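PDB 6KIA: enoyl-acyl carrier protein reductase from Uncultured bacterium, which probably catalyses the NADH-dependent reduction of enoyl-acyl carrier protein in fatty acid synthesis, and is linked to triclosan resistance. Local coordinates for residues D9-N14 with G407-H412; T284-P289 with L422-D427. One frame throughout, in Å; residues are numbered along the deposited sequence.

Interaction 1 of 2, residues D9-N14 with G407-H412; sequences DVPQSN and GPLMFH
His412 and Pro11 lie at the centre of a loop-on-helix contact in which the irregular N-terminal segment 9-14, ahead of strand 21-25, runs over the last turns of helix 394-413 near the protein surface. Pro11 and His412 have the most surface buried here, and their side chains cross at about a right angle: Pro11 CG sits 3.7 Å from His412 CB. The neighbouring ring carbon meets a leucine, Pro11 CD standing 3.5 Å from Leu409 CD2, tighter than usual for two carbons. Leu409 also packs on Ile429 and Gln432 of helix 426-436.

The direct polar link is a hydrogen bond from His412 ND1 to Ser13 O, 3.0 Å long and bent, with 139° at the hydrogen. Its geometry is not ideal at either end, since the donor stands above the carbonyl plane, 45° out of it, and the acceptor is tilted from the imidazole plane. With CG anti to its carbonyl carbon (chi1 -70°), the histidine ring is swung beside its own backbone N, where Asn14 CB comes up to its edge and CD2 of the preceding Phe411 lies above one face, displaced toward the rim.

Two waters complete the junction. One lies 2.7 Å from His412 O, accepts from Ser13 N and is also bonded to Ser13 OG; the other donates to both Asn14 OD1 and Phe411 O. Asn14 OD1 also comes within 3.5 Å of Phe411 CE2, while Asn14 ND2 is hydrogen-bonded to Phe16 O.

Because ND1 donates to Ser13 O, the imidazole carries a proton on that nitrogen, and the carbonyls of Phe411 and His412, near the helix end, are joined to the loop through water.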
ATOM      1  N   ASP A   9      -1.665  18.482  11.104  1.00 21.92           N
ATOM      2  CA  ASP A   9      -2.994  18.919  11.525  1.00 23.13           C
ATOM      3  C   ASP A   9      -4.109  18.119  10.856  1.00 21.77           C
ATOM      4  O   ASP A   9      -4.028  17.760   9.677  1.00 26.20           O
ATOM      5  CB  ASP A   9      -3.186  20.412  11.239  1.00 31.06           C
ATOM      6  CG  ASP A   9      -2.234  21.286  12.023  1.00 38.05           C
ATOM      7  OD1 ASP A   9      -1.806  20.873  13.129  1.00 40.96           O
ATOM      8  OD2 ASP A   9      -1.903  22.385  11.531  1.00 42.07           O
ATOM      9  N   VAL A  10      -5.141  17.836  11.636  1.00 21.84           N
ATOM     10  CA  VAL A  10      -6.315  17.157  11.123  1.00 22.54           C
ATOM     11  C   VAL A  10      -7.077  18.071  10.162  1.00 22.52           C
ATOM     12  O   VAL A  10      -7.504  19.173  10.542  1.00 24.57           O
ATOM     13  CB  VAL A  10      -7.232  16.701  12.276  1.00 21.37           C
ATOM     14  CG1 VAL A  10      -8.537  16.155  11.717  1.00 27.13           C
ATOM     15  CG2 VAL A  10      -6.510  15.663  13.153  1.00 22.19           C
ATOM     16  N   PRO A  11      -7.223  17.641   8.900  1.00 20.95           N
ATOM     17  CA  PRO A  11      -7.974  18.464   7.934  1.00 18.06           C
ATOM     18  C   PRO A  11      -9.466  18.511   8.242  1.00 22.96           C
ATOM     19  O   PRO A  11     -10.044  17.537   8.748  1.00 21.79           O
ATOM     20  CB  PRO A  11      -7.705  17.768   6.590  1.00 22.39           C
ATOM     21  CG  PRO A  11      -7.460  16.308   6.970  1.00 21.85           C
ATOM     22  CD  PRO A  11      -6.706  16.399   8.296  1.00 20.59           C
ATOM     23  N   GLN A  12     -10.092  19.644   7.928  1.00 22.64           N
ATOM     24  CA  GLN A  12     -11.503  19.851   8.271  1.00 23.28           C
ATOM     25  C   GLN A  12     -12.380  20.234   7.085  1.00 25.30           C
ATOM     26  O   GLN A  12     -13.595  20.422   7.234  1.00 25.92           O
ATOM     27  CB  GLN A  12     -11.625  20.937   9.341  1.00 24.84           C
ATOM     28  CG  GLN A  12     -10.852  20.600  10.576  1.00 27.00           C
ATOM     29  CD  GLN A  12     -11.023  21.648  11.635  1.00 36.10           C
ATOM     30  OE1 GLN A  12     -11.348  22.800  11.330  1.00 39.12           O
ATOM     31  NE2 GLN A  12     -10.848  21.256  12.889  1.00 38.98           N
ATOM     32  N   SER A  13     -11.787  20.372   5.913  1.00 20.43           N
ATOM     33  CA  SER A  13     -12.608  20.846   4.797  1.00 21.00           C
ATOM     34  C   SER A  13     -13.100  19.673   3.935  1.00 22.01           C
ATOM     35  O   SER A  13     -12.540  18.562   3.968  1.00 22.23           O
ATOM     36  CB  SER A  13     -11.850  21.897   3.966  1.00 24.97           C
ATOM     37  OG  SER A  13     -10.995  21.318   3.004  1.00 33.95           O
ATOM     38  N   ASN A  14     -14.221  19.886   3.250  1.00 23.06           N
ATOM     39  CA  ASN A  14     -14.773  18.895   2.342  1.00 19.64           C
ATOM     40  C   ASN A  14     -15.542  19.561   1.210  1.00 20.84           C
ATOM     41  O   ASN A  14     -16.406  20.407   1.441  1.00 26.40           O
ATOM     42  CB  ASN A  14     -15.715  17.908   3.047  1.00 20.11           C
ATOM     43  CG  ASN A  14     -16.529  17.075   2.050  1.00 20.86           C
ATOM     44  OD1 ASN A  14     -15.961  16.301   1.272  1.00 23.13           O
ATOM     45  ND2 ASN A  14     -17.852  17.190   2.096  1.00 23.29           N
ATOM     46  N   GLY A 407      -8.514   6.984   6.689  1.00 18.64           N
ATOM     47  CA  GLY A 407      -9.674   7.257   5.838  1.00 18.32           C
ATOM     48  C   GLY A 407     -10.058   8.722   5.745  1.00 20.30           C
ATOM     49  O   GLY A 407      -9.974   9.330   4.690  1.00 18.23           O
ATOM     50  N   PRO A 408     -10.503   9.295   6.864  1.00 18.61           N
ATOM     51  CA  PRO A 408     -10.901  10.701   6.889  1.00 18.28           C
ATOM     52  C   PRO A 408      -9.728  11.631   6.654  1.00 19.15           C
ATOM     53  O   PRO A 408      -9.907  12.681   6.048  1.00 18.54           O
ATOM     54  CB  PRO A 408     -11.508  10.881   8.284  1.00 21.47           C
ATOM     55  CG  PRO A 408     -11.059   9.701   9.054  1.00 23.02           C
ATOM     56  CD  PRO A 408     -10.885   8.594   8.093  1.00 17.15           C
ATOM     57  N   LEU A 409      -8.535  11.266   7.121  1.00 18.29           N
ATOM     58  CA  LEU A 409      -7.379  12.093   6.822  1.00 17.84           C
ATOM     59  C   LEU A 409      -7.195  12.270   5.313  1.00 20.20           C
ATOM     60  O   LEU A 409      -7.064  13.397   4.843  1.00 18.03           O
ATOM     61  CB  LEU A 409      -6.103  11.495   7.431  1.00 18.32           C
ATOM     62  CG  LEU A 409      -5.971  11.681   8.953  1.00 23.23           C
ATOM     63  CD1 LEU A 409      -4.754  10.930   9.497  1.00 18.21           C
ATOM     64  CD2 LEU A 409      -5.906  13.160   9.326  1.00 17.66           C
ATOM     65  N   MET A 410      -7.172  11.173   4.554  1.00 16.76           N
ATOM     66  CA  MET A 410      -6.954  11.275   3.120  1.00 17.95           C
ATOM     67  C   MET A 410      -8.175  11.919   2.443  1.00 18.06           C
ATOM     68  O   MET A 410      -8.022  12.785   1.570  1.00 17.81           O
ATOM     69  CB  MET A 410      -6.660   9.910   2.526  1.00 17.46           C
ATOM     70  CG  MET A 410      -5.333   9.342   3.035  1.00 16.31           C
ATOM     71  SD  MET A 410      -5.040   7.662   2.467  1.00 18.14           S
ATOM     72  CE  MET A 410      -4.980   7.854   0.667  1.00 18.55           C
ATOM     73  N   PHE A 411      -9.374  11.536   2.885  1.00 17.59           N
ATOM     74  CA  PHE A 411     -10.594  12.053   2.251  1.00 19.96           C
ATOM     75  C   PHE A 411     -10.684  13.565   2.408  1.00 18.87           C
ATOM     76  O   PHE A 411     -10.976  14.290   1.439  1.00 18.49           O
ATOM     77  CB  PHE A 411     -11.842  11.379   2.837  1.00 16.13           C
ATOM     78  CG  PHE A 411     -13.113  11.759   2.113  1.00 20.35           C
ATOM     79  CD1 PHE A 411     -13.357  11.319   0.826  1.00 23.43           C
ATOM     80  CD2 PHE A 411     -14.039  12.591   2.728  1.00 22.97           C
ATOM     81  CE1 PHE A 411     -14.541  11.711   0.147  1.00 22.28           C
ATOM     82  CE2 PHE A 411     -15.215  12.976   2.070  1.00 24.27           C
ATOM     83  CZ  PHE A 411     -15.461  12.523   0.784  1.00 19.17           C
ATOM     84  N   HIS A 412     -10.412  14.067   3.616  1.00 15.85           N
ATOM     85  CA  HIS A 412     -10.522  15.507   3.841  1.00 18.95           C
ATOM     86  C   HIS A 412      -9.313  16.290   3.313  1.00 19.75           C
ATOM     87  O   HIS A 412      -9.479  17.380   2.760  1.00 20.31           O
ATOM     88  CB  HIS A 412     -10.760  15.802   5.332  1.00 19.72           C
ATOM     89  CG  HIS A 412     -12.119  15.399   5.815  1.00 18.83           C
ATOM     90  ND1 HIS A 412     -13.280  15.903   5.265  1.00 30.20           N
ATOM     91  CD2 HIS A 412     -12.506  14.575   6.820  1.00 25.28           C
ATOM     92  CE1 HIS A 412     -14.323  15.397   5.901  1.00 31.06           C
ATOM     93  NE2 HIS A 412     -13.881  14.582   6.842  1.00 31.62           N
TER
HETATM   94  O   HOH W   1      -9.293  19.694   4.208  1.00 23.50           O
HETATM   95  O   HOH W   2     -13.208  15.930   1.723  1.00 20.96           O

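Interaction 2 of 2, residues T284-P289 with L422-D427. With NAI (1,4-dihydronicotinamide adenine dinucleotide), chain D.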
ATOM      1  N   THR A 284      -1.814  13.497  -4.989  1.00 19.97           N
ATOM      2  CA  THR A 284      -1.106  13.411  -3.730  1.00 20.27           C
ATOM      3  C   THR A 284      -0.857  11.944  -3.358  1.00 20.21           C
ATOM      4  O   THR A 284      -1.786  11.124  -3.338  1.00 21.63           O
ATOM      5  CB  THR A 284      -1.886  14.120  -2.596  1.00 22.71           C
ATOM      6  OG1 THR A 284      -2.074  15.515  -2.929  1.00 21.52           O
ATOM      7  CG2 THR A 284      -1.143  14.009  -1.251  1.00 22.17           C
ATOM      8  N   VAL A 285       0.397  11.630  -3.068  1.00 18.46           N
ATOM      9  CA  VAL A 285       0.752  10.346  -2.470  1.00 19.41           C
ATOM     10  C   VAL A 285       0.729  10.491  -0.971  1.00 20.53           C
ATOM     11  O   VAL A 285       1.381  11.380  -0.415  1.00 20.94           O
ATOM     12  CB  VAL A 285       2.157   9.868  -2.897  1.00 18.11           C
ATOM     13  CG1 VAL A 285       2.561   8.617  -2.108  1.00 18.36           C
ATOM     14  CG2 VAL A 285       2.198   9.619  -4.406  1.00 21.21           C
ATOM     15  N   TYR A 286      -0.032   9.630  -0.309  1.00 16.51           N
ATOM     16  CA  TYR A 286      -0.081   9.639   1.146  1.00 16.32           C
ATOM     17  C   TYR A 286       0.768   8.512   1.648  1.00 17.76           C
ATOM     18  O   TYR A 286       0.414   7.349   1.474  1.00 16.76           O
ATOM     19  CB  TYR A 286      -1.531   9.513   1.649  1.00 16.24           C
ATOM     20  CG  TYR A 286      -2.388  10.717   1.303  1.00 16.20           C
ATOM     21  CD1 TYR A 286      -3.084  10.783   0.089  1.00 17.12           C
ATOM     22  CD2 TYR A 286      -2.464  11.790   2.163  1.00 19.44           C
ATOM     23  CE1 TYR A 286      -3.852  11.892  -0.222  1.00 20.01           C
ATOM     24  CE2 TYR A 286      -3.231  12.905   1.861  1.00 20.04           C
ATOM     25  CZ  TYR A 286      -3.917  12.949   0.691  1.00 19.50           C
ATOM     26  OH  TYR A 286      -4.675  14.080   0.424  1.00 20.88           O
ATOM     27  N   ASN A 287       1.908   8.857   2.242  1.00 18.41           N
ATOM     28  CA  ASN A 287       2.808   7.837   2.799  1.00 19.18           C
ATOM     29  C   ASN A 287       2.290   7.380   4.153  1.00 16.42           C
ATOM     30  O   ASN A 287       2.333   8.121   5.153  1.00 16.06           O
ATOM     31  CB  ASN A 287       4.238   8.360   2.888  1.00 16.35           C
ATOM     32  CG  ASN A 287       4.940   8.337   1.546  1.00 21.38           C
ATOM     33  OD1 ASN A 287       4.757   7.398   0.744  1.00 18.80           O
ATOM     34  ND2 ASN A 287       5.727   9.382   1.264  1.00 18.46           N
ATOM     35  N   CYS A 288       1.729   6.178   4.160  1.00 16.28           N
ATOM     36  CA  CYS A 288       0.960   5.675   5.310  1.00 17.69           C
ATOM     37  C   CYS A 288       1.732   4.693   6.173  1.00 16.21           C
ATOM     38  O   CYS A 288       2.726   4.130   5.716  1.00 16.42           O
ATOM     39  CB  CYS A 288      -0.331   5.015   4.808  1.00 16.25           C
ATOM     40  SG  CYS A 288      -1.523   6.207   4.078  1.00 17.60           S
ATOM     41  N   PRO A 289       1.269   4.450   7.409  1.00 16.11           N
ATOM     42  CA  PRO A 289       2.015   3.525   8.286  1.00 16.15           C
ATOM     43  C   PRO A 289       2.035   2.059   7.880  1.00 16.69           C
ATOM     44  O   PRO A 289       1.201   1.579   7.122  1.00 18.08           O
ATOM     45  CB  PRO A 289       1.266   3.637   9.619  1.00 16.02           C
ATOM     46  CG  PRO A 289       0.626   4.951   9.586  1.00 16.50           C
ATOM     47  CD  PRO A 289       0.187   5.124   8.147  1.00 15.96           C
ATOM     48  N   LEU A 422       2.665  13.517   1.097  1.00 17.78           N
ATOM     49  CA  LEU A 422       2.404  13.804   2.494  1.00 18.64           C
ATOM     50  C   LEU A 422       2.498  12.538   3.328  1.00 21.91           C
ATOM     51  O   LEU A 422       1.932  11.506   2.958  1.00 23.72           O
ATOM     52  CB  LEU A 422       1.019  14.426   2.679  1.00 20.58           C
ATOM     53  CG  LEU A 422       0.783  15.768   1.979  1.00 25.61           C
ATOM     54  CD1 LEU A 422      -0.690  16.168   2.081  1.00 21.93           C
ATOM     55  CD2 LEU A 422       1.693  16.808   2.636  1.00 24.06           C
ATOM     56  N   TRP A 423       3.198  12.622   4.446  1.00 19.56           N
ATOM     57  CA  TRP A 423       3.252  11.500   5.381  1.00 15.83           C
ATOM     58  C   TRP A 423       2.120  11.588   6.407  1.00 19.40           C
ATOM     59  O   TRP A 423       1.917  12.639   7.046  1.00 21.66           O
ATOM     60  CB  TRP A 423       4.601  11.459   6.112  1.00 19.24           C
ATOM     61  CG  TRP A 423       5.719  10.679   5.487  1.00 18.88           C
ATOM     62  CD1 TRP A 423       6.229   9.482   5.926  1.00 22.62           C
ATOM     63  CD2 TRP A 423       6.512  11.053   4.348  1.00 18.80           C
ATOM     64  NE1 TRP A 423       7.289   9.108   5.150  1.00 18.36           N
ATOM     65  CE2 TRP A 423       7.474  10.033   4.154  1.00 17.82           C
ATOM     66  CE3 TRP A 423       6.494  12.137   3.468  1.00 18.21           C
ATOM     67  CZ2 TRP A 423       8.414  10.075   3.121  1.00 18.28           C
ATOM     68  CZ3 TRP A 423       7.449  12.179   2.439  1.00 20.52           C
ATOM     69  CH2 TRP A 423       8.384  11.158   2.274  1.00 20.00           C
ATOM     70  N   LEU A 424       1.419  10.467   6.591  1.00 18.68           N
ATOM     71  CA  LEU A 424       0.465  10.301   7.679  1.00 15.73           C
ATOM     72  C   LEU A 424       1.129   9.397   8.709  1.00 19.43           C
ATOM     73  O   LEU A 424       1.135   8.177   8.544  1.00 18.23           O
ATOM     74  CB  LEU A 424      -0.842   9.676   7.169  1.00 17.20           C
ATOM     75  CG  LEU A 424      -1.484  10.404   5.978  1.00 17.84           C
ATOM     76  CD1 LEU A 424      -2.782   9.716   5.594  1.00 18.39           C
ATOM     77  CD2 LEU A 424      -1.754  11.864   6.365  1.00 20.75           C
ATOM     78  N   SER A 425       1.751   9.976   9.735  1.00 16.99           N
ATOM     79  CA  SER A 425       2.430   9.151  10.747  1.00 17.95           C
ATOM     80  C   SER A 425       1.537   8.931  11.971  1.00 18.48           C
ATOM     81  O   SER A 425       0.379   9.352  11.967  1.00 18.37           O
ATOM     82  CB  SER A 425       3.774   9.786  11.125  1.00 19.39           C
ATOM     83  OG  SER A 425       4.653   9.692  10.002  1.00 17.73           O
ATOM     84  N   HIS A 426       2.054   8.270  13.018  1.00 16.87           N
ATOM     85  CA  HIS A 426       1.219   7.914  14.146  1.00 15.42           C
ATOM     86  C   HIS A 426       0.628   9.114  14.862  1.00 16.84           C
ATOM     87  O   HIS A 426      -0.421   8.988  15.478  1.00 19.61           O
ATOM     88  CB  HIS A 426       1.997   7.083  15.178  1.00 15.40           C
ATOM     89  CG  HIS A 426       2.263   5.686  14.730  1.00 19.46           C
ATOM     90  ND1 HIS A 426       2.809   4.723  15.563  1.00 16.56           N
ATOM     91  CD2 HIS A 426       2.058   5.073  13.540  1.00 18.61           C
ATOM     92  CE1 HIS A 426       2.939   3.592  14.897  1.00 17.07           C
ATOM     93  NE2 HIS A 426       2.485   3.771  13.663  1.00 16.57           N
ATOM     94  N   ASP A 427       1.326  10.245  14.808  1.00 15.52           N
ATOM     95  CA  ASP A 427       0.856  11.426  15.520  1.00 19.85           C
ATOM     96  C   ASP A 427      -0.489  11.918  14.976  1.00 16.84           C
ATOM     97  O   ASP A 427      -1.489  11.993  15.716  1.00 18.51           O
ATOM     98  CB  ASP A 427       1.912  12.556  15.498  1.00 24.71           C
ATOM     99  CG  ASP A 427       2.269  13.046  14.100  1.00 24.27           C
ATOM    100  OD1 ASP A 427       2.303  12.258  13.122  1.00 21.84           O
ATOM    101  OD2 ASP A 427       2.504  14.267  13.976  1.00 23.91           O
TER
HETATM  102  PA  NAI D 501      -4.226  -5.050  -0.648  1.00 17.93           P
HETATM  103  O1A NAI D 501      -5.599  -4.998  -0.050  1.00 20.84           O
HETATM  104  O2A NAI D 501      -3.703  -6.415  -1.051  1.00 21.45           O
HETATM  105  O5B NAI D 501      -4.213  -4.035  -1.872  1.00 18.27           O
HETATM  106  C5B NAI D 501      -3.379  -4.289  -2.985  1.00 19.72           C
HETATM  107  C4B NAI D 501      -3.996  -3.405  -4.111  1.00 18.77           C
HETATM  108  O4B NAI D 501      -3.026  -3.545  -5.314  1.00 18.65           O
HETATM  109  C3B NAI D 501      -5.152  -3.814  -4.495  1.00 20.23           C
HETATM  110  O3B NAI D 501      -6.081  -2.689  -4.783  1.00 21.64           O
HETATM  111  C2B NAI D 501      -4.859  -4.680  -5.873  1.00 22.04           C
HETATM  112  O2B NAI D 501      -6.109  -4.810  -6.645  1.00 20.17           O
HETATM  113  C1B NAI D 501      -3.934  -4.004  -6.460  1.00 22.62           C
HETATM  114  N9A NAI D 501      -3.037  -4.875  -7.247  1.00 22.03           N
HETATM  115  C8A NAI D 501      -2.150  -5.839  -6.942  1.00 20.37           C
HETATM  116  N7A NAI D 501      -1.628  -6.294  -8.079  1.00 20.25           N
HETATM  117  C5A NAI D 501      -2.188  -5.601  -9.099  1.00 19.02           C
HETATM  118  C6A NAI D 501      -1.954  -5.736 -10.459  1.00 22.06           C
HETATM  119  N6A NAI D 501      -1.097  -6.587 -11.236  1.00 24.00           N
HETATM  120  N1A NAI D 501      -2.633  -4.939 -11.301  1.00 20.58           N
HETATM  121  C2A NAI D 501      -3.536  -4.031 -10.815  1.00 21.94           C
HETATM  122  N3A NAI D 501      -3.766  -3.896  -9.455  1.00 23.26           N
HETATM  123  C4A NAI D 501      -3.071  -4.712  -8.602  1.00 22.89           C
HETATM  124  O3  NAI D 501      -3.096  -4.446   0.398  1.00 18.07           O
HETATM  125  PN  NAI D 501      -2.813  -2.919   0.835  1.00 18.35           P
HETATM  126  O1N NAI D 501      -4.050  -2.302   1.410  1.00 17.61           O
HETATM  127  O2N NAI D 501      -1.670  -3.048   1.829  1.00 18.64           O
HETATM  128  O5D NAI D 501      -2.345  -2.133  -0.472  1.00 17.46           O
HETATM  129  C5D NAI D 501      -3.008  -0.959  -0.909  1.00 17.38           C
HETATM  130  C4D NAI D 501      -1.947   0.156  -1.045  1.00 17.30           C
HETATM  131  O4D NAI D 501      -1.530   0.490   0.161  1.00 17.14           O
HETATM  132  C3D NAI D 501      -0.711  -0.361  -1.777  1.00 19.92           C
HETATM  133  O3D NAI D 501      -0.289   0.512  -2.770  1.00 17.77           O
HETATM  134  C2D NAI D 501       0.333  -0.380  -0.638  1.00 20.21           C
HETATM  135  O2D NAI D 501       1.684  -0.377  -1.220  1.00 17.47           O
HETATM  136  C1D NAI D 501       0.038   0.674   0.076  1.00 17.16           C
HETATM  137  N1N NAI D 501       0.591   0.642   1.430  1.00 18.80           N
HETATM  138  C2N NAI D 501       0.548  -0.494   2.210  1.00 17.06           C
HETATM  139  C3N NAI D 501       1.146  -0.492   3.477  1.00 16.95           C
HETATM  140  C7N NAI D 501       1.084  -1.722   4.382  1.00 21.07           C
HETATM  141  O7N NAI D 501       1.853  -1.841   5.331  1.00 20.70           O
HETATM  142  N7N NAI D 501       0.114  -2.722   4.111  1.00 19.50           N
HETATM  143  C4N NAI D 501       1.769   0.639   3.985  1.00 19.33           C
HETATM  144  C5N NAI D 501       1.762   1.801   3.206  1.00 21.86           C
HETATM  145  C6N NAI D 501       1.178   1.791   1.934  1.00 17.91           C
HETATM  146  O   HOH W   3       3.612   7.155   7.445  1.00 18.59           O
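Asn287 and Trp423 meet on one face of a parallel beta pairing in which strand 421-423 lies alongside strand 283-287 at the end of the Rossmann-like sheet. The bridges are Tyr286 with Leu422 and Asn287 with Trp423, the latter with CA atoms 4.5 Å apart. Asn287, Leu422 and Leu424 have the most surface buried by the contact.

Asn287 contributes both backbone and side chain. Its N donates to Leu422 O at 2.7 Å, and its O accepts from Leu424 N at 2.9 Å, the two bonds that flank Trp423 and make the bridge. The side chain runs side by side with that of Trp423: CB stands 3.6 Å from the centroid of the five-membered ring and 2° off its normal, a CH-pi contact, while ND2 lies over the six-membered part, 3.3 Å from Trp423 CZ2. Amide and indole planes are 60° apart, and ND2 is hydrogen-bonded to Glu270 of helix 263-278, a bond that helps fix the rotation of the amide.

Leu422 carries the preceding bond within these segments, its N donating in a nearly straight line to Val285 O. On the sheet face opposite Asn287, Leu422 CD1 touches Thr284 CG2 and Tyr286 CE2, the leucine and tyrosine pointing the same way.

Leu424, with CG anti to its carbonyl carbon (chi1 -53°), brings CD1 to 4.0 Å from both Tyr286 CD2 and Cys288 SG. A water lies within hydrogen-bonding distance of both Asn287 O and Leu424 O where the chains leave the sheet. Just beyond the strand, Cys288 and Pro289 belong to the dinucleotide pocket, as expected for the C-terminal end of a Rossmann strand: Pro289 O lies 3.3 Å from C4N of the dihydronicotinamide.

The centres of interactions 1 and 2 are 12 Å apart, on the same side of the chain's centre, and their segments alternate in sequence: 9-14, 284-289, 407-412, 422-427. Helix 394-413 joins them. The chain leaves this helix and soon enters strand 421-423, while Met410 packs directly on interaction 2: its CE lies 3.5 Å from Tyr286 CD1 and its CG 3.6 Å from Leu424 CD1. The N-terminal loop, helix and sheet edge therefore form successive layers, with the cofactor beyond 284-289. Interaction 2 reaches the nicotinamide, whereas the Leu409 side chain of interaction 1 remains about 13 Å from the cofactor, so it does not take part in the cofactor contact directly.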